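Possible atls1-like light-inducible protein (Prochlorococcus marinus, PDB 2XCZ) is a cyanobacterial member of the macrophage migration inhibitory factor (MIF) family, a small alpha/beta protein that assembles as a trimer. Local coordinates at residues N5-V10 and C44-T49; E61-G66 and G98-P103. All blocks are in the same frame, centred on the assembly; numbering follows the deposited sequence.

Contact 1. Residues N5-V10 and C44-T49; sequences NIQASV and CGVPMT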
ATOM      1  N   ASN A   5       0.815   7.549  -4.031  1.00  8.02           N
ATOM      2  CA  ASN A   5       0.406   7.498  -2.630  1.00  8.03           C
ATOM      3  C   ASN A   5       1.624   7.769  -1.751  1.00  8.79           C
ATOM      4  O   ASN A   5       2.629   7.065  -1.854  1.00  9.48           O
ATOM      5  CB  ASN A   5      -0.185   6.113  -2.314  1.00  7.42           C
ATOM      6  CG  ASN A   5      -1.552   5.884  -2.936  1.00  9.68           C
ATOM      7  OD1 ASN A   5      -2.410   6.780  -2.978  1.00  9.55           O
ATOM      8  ND2 ASN A   5      -1.775   4.653  -3.389  1.00  9.22           N
ATOM      9  N   ILE A   6       1.549   8.796  -0.904  1.00  8.43           N
ATOM     10  CA  ILE A   6       2.676   9.147  -0.038  1.00  9.40           C
ATOM     11  C   ILE A   6       2.348   8.801   1.401  1.00  9.45           C
ATOM     12  O   ILE A   6       1.270   9.128   1.905  1.00 10.08           O
ATOM     13  CB  ILE A   6       3.030  10.656  -0.139  1.00  9.24           C
ATOM     14  CG1 ILE A   6       3.346  11.063  -1.592  1.00 10.54           C
ATOM     15  CG2 ILE A   6       4.239  10.987   0.734  1.00  9.67           C
ATOM     16  CD1 ILE A   6       3.178  12.576  -1.842  1.00 13.47           C
ATOM     17  N   GLN A   7       3.284   8.131   2.056  1.00  9.89           N
ATOM     18  CA  GLN A   7       3.171   7.786   3.469  1.00 10.76           C
ATOM     19  C   GLN A   7       4.374   8.424   4.181  1.00 10.77           C
ATOM     20  O   GLN A   7       5.530   8.060   3.924  1.00 11.11           O
ATOM     21  CB  GLN A   7       3.162   6.262   3.586  1.00 11.03           C
ATOM     22  CG  GLN A   7       3.268   5.682   4.975  1.00 13.68           C
ATOM     23  CD  GLN A   7       3.805   4.266   4.936  1.00 17.76           C
ATOM     24  OE1 GLN A   7       4.961   4.020   5.281  1.00 20.42           O
ATOM     25  NE2 GLN A   7       2.977   3.329   4.476  1.00 19.84           N
ATOM     26  N   ALA A   8       4.116   9.391   5.060  1.00 10.25           N
ATOM     27  CA  ALA A   8       5.232  10.158   5.635  1.00 10.55           C
ATOM     28  C   ALA A   8       5.213  10.129   7.149  1.00 10.42           C
ATOM     29  O   ALA A   8       4.149  10.000   7.746  1.00 10.70           O
ATOM     30  CB  ALA A   8       5.228  11.605   5.116  1.00 10.45           C
ATOM     31  N   SER A   9       6.392  10.262   7.750  1.00 10.68           N
ATOM     32  CA  SER A   9       6.541  10.245   9.198  1.00 11.50           C
ATOM     33  C   SER A   9       6.270  11.599   9.852  1.00 12.55           C
ATOM     34  O   SER A   9       5.941  11.665  11.049  1.00 12.72           O
ATOM     35  CB  SER A   9       7.935   9.747   9.590  1.00 10.83           C
ATOM     36  OG  SER A   9       8.934  10.707   9.273  1.00 10.71           O
ATOM     37  N   VAL A  10       6.406  12.670   9.073  1.00 13.34           N
ATOM     38  CA  VAL A  10       6.236  14.039   9.600  1.00 14.31           C
ATOM     39  C   VAL A  10       4.769  14.337   9.933  1.00 14.57           C
ATOM     40  O   VAL A  10       3.862  13.675   9.436  1.00 14.33           O
ATOM     41  CB  VAL A  10       6.774  15.110   8.623  1.00 14.72           C
ATOM     42  CG1 VAL A  10       8.255  14.911   8.352  1.00 15.55           C
ATOM     43  CG2 VAL A  10       5.971  15.118   7.329  1.00 13.24           C
ATOM     44  N   CYS A  44       0.167  11.511   6.494  1.00 13.22           N
ATOM     45  CA  CYS A  44       1.225  11.919   7.411  1.00 14.01           C
ATOM     46  C   CYS A  44       1.038  11.294   8.804  1.00 13.73           C
ATOM     47  O   CYS A  44       0.041  10.596   9.064  1.00 14.38           O
ATOM     48  CB  CYS A  44       1.264  13.448   7.518  1.00 13.96           C
ATOM     49  SG  CYS A  44       1.809  14.293   6.020  1.00 16.62           S
ATOM     50  N   GLY A  45       2.004  11.555   9.684  1.00 12.87           N
ATOM     51  CA  GLY A  45       1.972  11.098  11.065  1.00 12.66           C
ATOM     52  C   GLY A  45       2.125   9.602  11.296  1.00 12.28           C
ATOM     53  O   GLY A  45       1.766   9.092  12.357  1.00 13.05           O
ATOM     54  N   VAL A  46       2.662   8.892  10.310  1.00 11.17           N
ATOM     55  CA  VAL A  46       2.850   7.448  10.406  1.00 10.82           C
ATOM     56  C   VAL A  46       4.190   7.129  11.083  1.00 10.69           C
ATOM     57  O   VAL A  46       5.238   7.641  10.675  1.00  9.95           O
ATOM     58  CB  VAL A  46       2.847   6.814   8.997  1.00 10.67           C
ATOM     59  CG1 VAL A  46       2.986   5.295   9.086  1.00 10.79           C
ATOM     60  CG2 VAL A  46       1.588   7.212   8.240  1.00 11.31           C
ATOM     61  N   PRO A  47       4.160   6.320  12.152  1.00 10.83           N
ATOM     62  CA  PRO A  47       5.409   5.873  12.749  1.00 10.91           C
ATOM     63  C   PRO A  47       6.254   5.133  11.710  1.00 10.89           C
ATOM     64  O   PRO A  47       5.791   4.157  11.086  1.00 11.11           O
ATOM     65  CB  PRO A  47       4.938   4.924  13.866  1.00 10.91           C
ATOM     66  CG  PRO A  47       3.618   5.471  14.243  1.00 11.23           C
ATOM     67  CD  PRO A  47       2.996   5.889  12.945  1.00 10.90           C
ATOM     68  N   MET A  48       7.470   5.617  11.509  1.00 10.59           N
ATOM     69  CA  MET A  48       8.383   5.025  10.526  1.00 10.30           C
ATOM     70  C   MET A  48       9.807   5.068  11.041  1.00 10.94           C
ATOM     71  O   MET A  48      10.166   5.957  11.824  1.00 11.28           O
ATOM     72  CB  MET A  48       8.337   5.812   9.218  1.00 10.47           C
ATOM     73  CG  MET A  48       7.019   5.702   8.492  1.00 10.46           C
ATOM     74  SD  MET A  48       7.070   6.491   6.889  1.00 12.14           S
ATOM     75  CE  MET A  48       8.220   5.427   6.005  1.00 10.38           C
ATOM     76  N   THR A  49      10.612   4.105  10.616  1.00 11.14           N
ATOM     77  CA  THR A  49      12.063   4.233  10.731  1.00 11.68           C
ATOM     78  C   THR A  49      12.710   4.145   9.349  1.00 11.73           C
ATOM     79  O   THR A  49      12.154   3.557   8.424  1.00 11.35           O
ATOM     80  CB  THR A  49      12.701   3.182  11.673  1.00 12.07           C
ATOM     81  OG1 THR A  49      12.644   1.882  11.074  1.00 12.10           O
ATOM     82  CG2 THR A  49      11.994   3.159  13.018  1.00 13.17           C
TER
HETATM   83  O   HOH W   1       5.867   9.542  12.591  1.00 29.06           O
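Ala8 and Ser9, where strand 3-8 runs out, meet Cys44 to Val46 as two chains heading about 91° apart, tied by two backbone hydrogen bonds: Val46 N to Ala8 O (3.2 Å) and Gly45 N to Val10 O (2.8 Å). Ala8 O also receives the CA-H of Cys44, and the CA of Ser9 sits 3.3 Å from Val46 O. Gly45 makes the bend with a positive phi of 69°, a conformation that glycine adopts more readily than residues with a side chain. Next along the chain, Val46 lies across the Gln7 chain at about a right angle, CG2 being 4.0 Å from Gln7 CG. Gln7 reaches this methyl because its CG stands anti to the backbone N (chi1 171°). Met48 CG stands anti to its carbonyl carbon, which carries SD to 3.9 Å from Ser9 N, while its CB meets Ser9 CB at 4.0 Å. At the other end Cys44 SG faces both Ala8 CB and Val10 CG2, loosely, at 4.4 Å from each. Ser9 OG turns elsewhere, to Thr57 N. A water donates to Ser9 O (2.6 Å) and, weakly, to Val46 O. Met48 and Thr49 pair in an antiparallel ladder with a strand of the second subunit, so the sheet runs on across the interface. The contact therefore pins its chains by main-chain polar atoms, while the sulfur and methyl groups fill in around them.

Contact 2. Residues E61-G66 and G98-P103; sequences EVKSIG and GFEDVP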
ATOM      1  N   GLU A  61       4.366   5.214  -3.133  1.00  8.64           N
ATOM      2  CA  GLU A  61       4.126   4.281  -4.241  1.00 10.05           C
ATOM      3  C   GLU A  61       3.606   5.008  -5.468  1.00  9.44           C
ATOM      4  O   GLU A  61       2.734   5.874  -5.370  1.00  8.52           O
ATOM      5  CB  GLU A  61       3.252   3.109  -3.854  1.00 12.21           C
ATOM      6  CG  GLU A  61       2.016   3.425  -3.141  1.00 15.80           C
ATOM      7  CD  GLU A  61       1.076   2.216  -3.062  1.00 19.33           C
ATOM      8  OE1 GLU A  61       1.555   1.060  -2.880  1.00 22.24           O
ATOM      9  OE2 GLU A  61      -0.138   2.436  -3.169  1.00 18.54           O
ATOM     10  N   VAL A  62       4.209   4.686  -6.607  1.00  9.50           N
ATOM     11  CA  VAL A  62       3.805   5.240  -7.873  1.00  9.27           C
ATOM     12  C   VAL A  62       3.398   4.112  -8.800  1.00  9.12           C
ATOM     13  O   VAL A  62       4.139   3.156  -8.955  1.00  9.14           O
ATOM     14  CB  VAL A  62       4.939   6.054  -8.533  1.00  8.99           C
ATOM     15  CG1 VAL A  62       4.546   6.482  -9.958  1.00 10.25           C
ATOM     16  CG2 VAL A  62       5.268   7.287  -7.691  1.00  9.75           C
ATOM     17  N   LYS A  63       2.217   4.235  -9.408  1.00  9.38           N
ATOM     18  CA  LYS A  63       1.772   3.269 -10.417  1.00  9.99           C
ATOM     19  C   LYS A  63       1.308   3.996 -11.666  1.00 10.13           C
ATOM     20  O   LYS A  63       0.799   5.112 -11.615  1.00  9.42           O
ATOM     21  CB  LYS A  63       0.651   2.359  -9.891  1.00 10.62           C
ATOM     22  CG  LYS A  63       1.019   1.549  -8.657  1.00 11.26           C
ATOM     23  CD  LYS A  63      -0.129   0.627  -8.272  1.00 12.59           C
ATOM     24  CE  LYS A  63       0.146  -0.111  -6.967  1.00 14.33           C
ATOM     25  NZ  LYS A  63       1.476  -0.808  -6.938  1.00 14.28           N
ATOM     26  N   SER A  64       1.490   3.341 -12.806  1.00 10.33           N
ATOM     27  CA  SER A  64       1.005   3.873 -14.064  1.00 10.77           C
ATOM     28  C   SER A  64       0.746   2.722 -15.015  1.00 11.08           C
ATOM     29  O   SER A  64       1.392   1.668 -14.907  1.00 11.94           O
ATOM     30  CB  SER A  64       2.058   4.797 -14.687  1.00 10.76           C
ATOM     31  OG  SER A  64       1.529   5.450 -15.828  1.00 11.54           O
ATOM     32  N   ILE A  65      -0.209   2.916 -15.929  1.00 11.11           N
ATOM     33  CA  ILE A  65      -0.347   2.024 -17.063  1.00 10.99           C
ATOM     34  C   ILE A  65       0.653   2.535 -18.099  1.00 11.29           C
ATOM     35  O   ILE A  65       0.419   3.543 -18.775  1.00 11.42           O
ATOM     36  CB  ILE A  65      -1.794   1.980 -17.625  1.00 10.74           C
ATOM     37  CG1 ILE A  65      -2.772   1.412 -16.590  1.00 11.33           C
ATOM     38  CG2 ILE A  65      -1.836   1.117 -18.897  1.00 12.24           C
ATOM     39  CD1 ILE A  65      -4.237   1.600 -16.971  1.00 11.32           C
ATOM     40  N   GLY A  66       1.773   1.837 -18.196  1.00 11.25           N
ATOM     41  CA  GLY A  66       2.907   2.276 -18.988  1.00 12.68           C
ATOM     42  C   GLY A  66       3.455   3.621 -18.532  1.00 13.28           C
ATOM     43  O   GLY A  66       3.235   4.043 -17.387  1.00 13.60           O
ATOM     44  N   GLY A  98       8.362   3.113  -4.501  1.00  7.79           N
ATOM     45  CA  GLY A  98       8.109   1.831  -5.192  1.00  8.25           C
ATOM     46  C   GLY A  98       7.289   2.077  -6.445  1.00  8.63           C
ATOM     47  O   GLY A  98       6.156   2.587  -6.362  1.00  9.33           O
ATOM     48  N   PHE A  99       7.843   1.699  -7.600  1.00  8.82           N
ATOM     49  CA  PHE A  99       7.161   1.869  -8.895  1.00  9.47           C
ATOM     50  C   PHE A  99       6.534   0.564  -9.387  1.00 10.45           C
ATOM     51  O   PHE A  99       7.101  -0.513  -9.181  1.00 10.59           O
ATOM     52  CB  PHE A  99       8.166   2.304  -9.982  1.00  9.75           C
ATOM     53  CG  PHE A  99       8.666   3.710  -9.839  1.00  7.89           C
ATOM     54  CD1 PHE A  99       8.000   4.769 -10.466  1.00  9.16           C
ATOM     55  CD2 PHE A  99       9.813   3.979  -9.099  1.00 10.12           C
ATOM     56  CE1 PHE A  99       8.470   6.055 -10.355  1.00 10.03           C
ATOM     57  CE2 PHE A  99      10.308   5.274  -8.976  1.00  9.92           C
ATOM     58  CZ  PHE A  99       9.631   6.331  -9.592  1.00 10.54           C
ATOM     59  N   GLU A 100       5.405   0.669 -10.089  1.00 11.42           N
ATOM     60  CA  GLU A 100       4.812  -0.480 -10.775  1.00 12.30           C
ATOM     61  C   GLU A 100       4.210  -0.007 -12.104  1.00 12.03           C
ATOM     62  O   GLU A 100       3.481   0.983 -12.146  1.00 10.76           O
ATOM     63  CB  GLU A 100       3.729  -1.119  -9.901  1.00 13.05           C
ATOM     64  CG  GLU A 100       3.090  -2.372 -10.494  1.00 17.04           C
ATOM     65  CD  GLU A 100       2.182  -3.079  -9.500  1.00 21.20           C
ATOM     66  OE1 GLU A 100       1.152  -2.498  -9.090  1.00 19.21           O
ATOM     67  OE2 GLU A 100       2.506  -4.223  -9.115  1.00 26.31           O
ATOM     68  N   ASP A 101       4.582  -0.685 -13.192  1.00 11.92           N
ATOM     69  CA  ASP A 101       3.920  -0.516 -14.478  1.00 12.33           C
ATOM     70  C   ASP A 101       2.814  -1.574 -14.509  1.00 12.16           C
ATOM     71  O   ASP A 101       3.076  -2.784 -14.601  1.00 12.09           O
ATOM     72  CB  ASP A 101       4.943  -0.693 -15.617  1.00 12.72           C
ATOM     73  CG  ASP A 101       4.314  -0.628 -17.005  1.00 14.21           C
ATOM     74  OD1 ASP A 101       3.065  -0.603 -17.130  1.00 14.46           O
ATOM     75  OD2 ASP A 101       5.087  -0.624 -17.989  1.00 16.40           O
ATOM     76  N   VAL A 102       1.570  -1.113 -14.388  1.00 11.51           N
ATOM     77  CA  VAL A 102       0.417  -1.994 -14.192  1.00 11.88           C
ATOM     78  C   VAL A 102      -0.265  -2.266 -15.531  1.00 11.92           C
ATOM     79  O   VAL A 102      -0.553  -1.315 -16.263  1.00 11.65           O
ATOM     80  CB  VAL A 102      -0.627  -1.343 -13.256  1.00 11.57           C
ATOM     81  CG1 VAL A 102      -1.782  -2.315 -12.991  1.00 11.11           C
ATOM     82  CG2 VAL A 102       0.017  -0.923 -11.937  1.00 13.18           C
ATOM     83  N   PRO A 103      -0.505  -3.554 -15.862  1.00 12.27           N
ATOM     84  CA  PRO A 103      -1.287  -3.813 -17.071  1.00 12.25           C
ATOM     85  C   PRO A 103      -2.679  -3.227 -16.930  1.00 12.27           C
ATOM     86  O   PRO A 103      -3.256  -3.241 -15.829  1.00 11.94           O
ATOM     87  CB  PRO A 103      -1.338  -5.348 -17.135  1.00 12.15           C
ATOM     88  CG  PRO A 103      -0.144  -5.785 -16.371  1.00 13.67           C
ATOM     89  CD  PRO A 103      -0.063  -4.807 -15.235  1.00 12.46           C
TER
HETATM   90  O   HOH W   2       3.655   0.967  -6.885  1.00 19.18           O
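Val62 and Phe99 form the tight part of this contact, between parallel strands 61-64 and 98-101 whose axes run 4.8 Å apart at 12°. The Val62 and Phe99 side chains run alongside each other on one face of the sheet, Val62 CB coming 3.8 Å from Phe99 CD1, and Thr73 and Val76 of helix 72-88 cover the ring. The backbone ladder runs from Val62 N to Gly98 O (2.9 Å) as far as Val102 N to Ser64 O (2.8 Å).

The face carrying Lys63 and Glu100 is looser and wetter. Bent at chi4 (-51°), Lys63 puts NZ above the plane of the Glu100 carboxylate, 2.8 Å from OE1, in a salt bridge. A water accepts from the same NZ and donates to Gly98 O, while Val102 CG2 packs against the Lys63 chain, 3.9 Å from its CB. Where the strands end, Gly66 N bonds to Asp101 OD1 (3.0 Å), again from above the carboxylate plane, and Ser64 OG donates to Gly66 O (2.7 Å). Phe99 also makes backbone hydrogen bonds to the second subunit. Parallel neighbours joined through helix 72-88 make a beta-alpha-beta unit, the building block of the MIF fold.

In the fold
Both contacts reach the same mixed sheet, in which strands 3-8 and 58-64 are antiparallel neighbours, yet their centres lie about 21 Å apart on opposite sides of the chain's centre. Contact 1 lies where strand 3-8 ends and a bend leads into strand 48-50, whereas contact 2 is a regular parallel ladder that includes an outermost strand of the sheet within this chain. Each is partly buried. Sulfur and methyl packing fills out the first; the second sets the Val62-Phe99 pair, packed under helix 72-88, against a face with a charged pair and water. Asn5 ND2 and Glu61 OE2, 2.8 Å apart in a probable hydrogen bond, link them, and both contacts touch the second subunit.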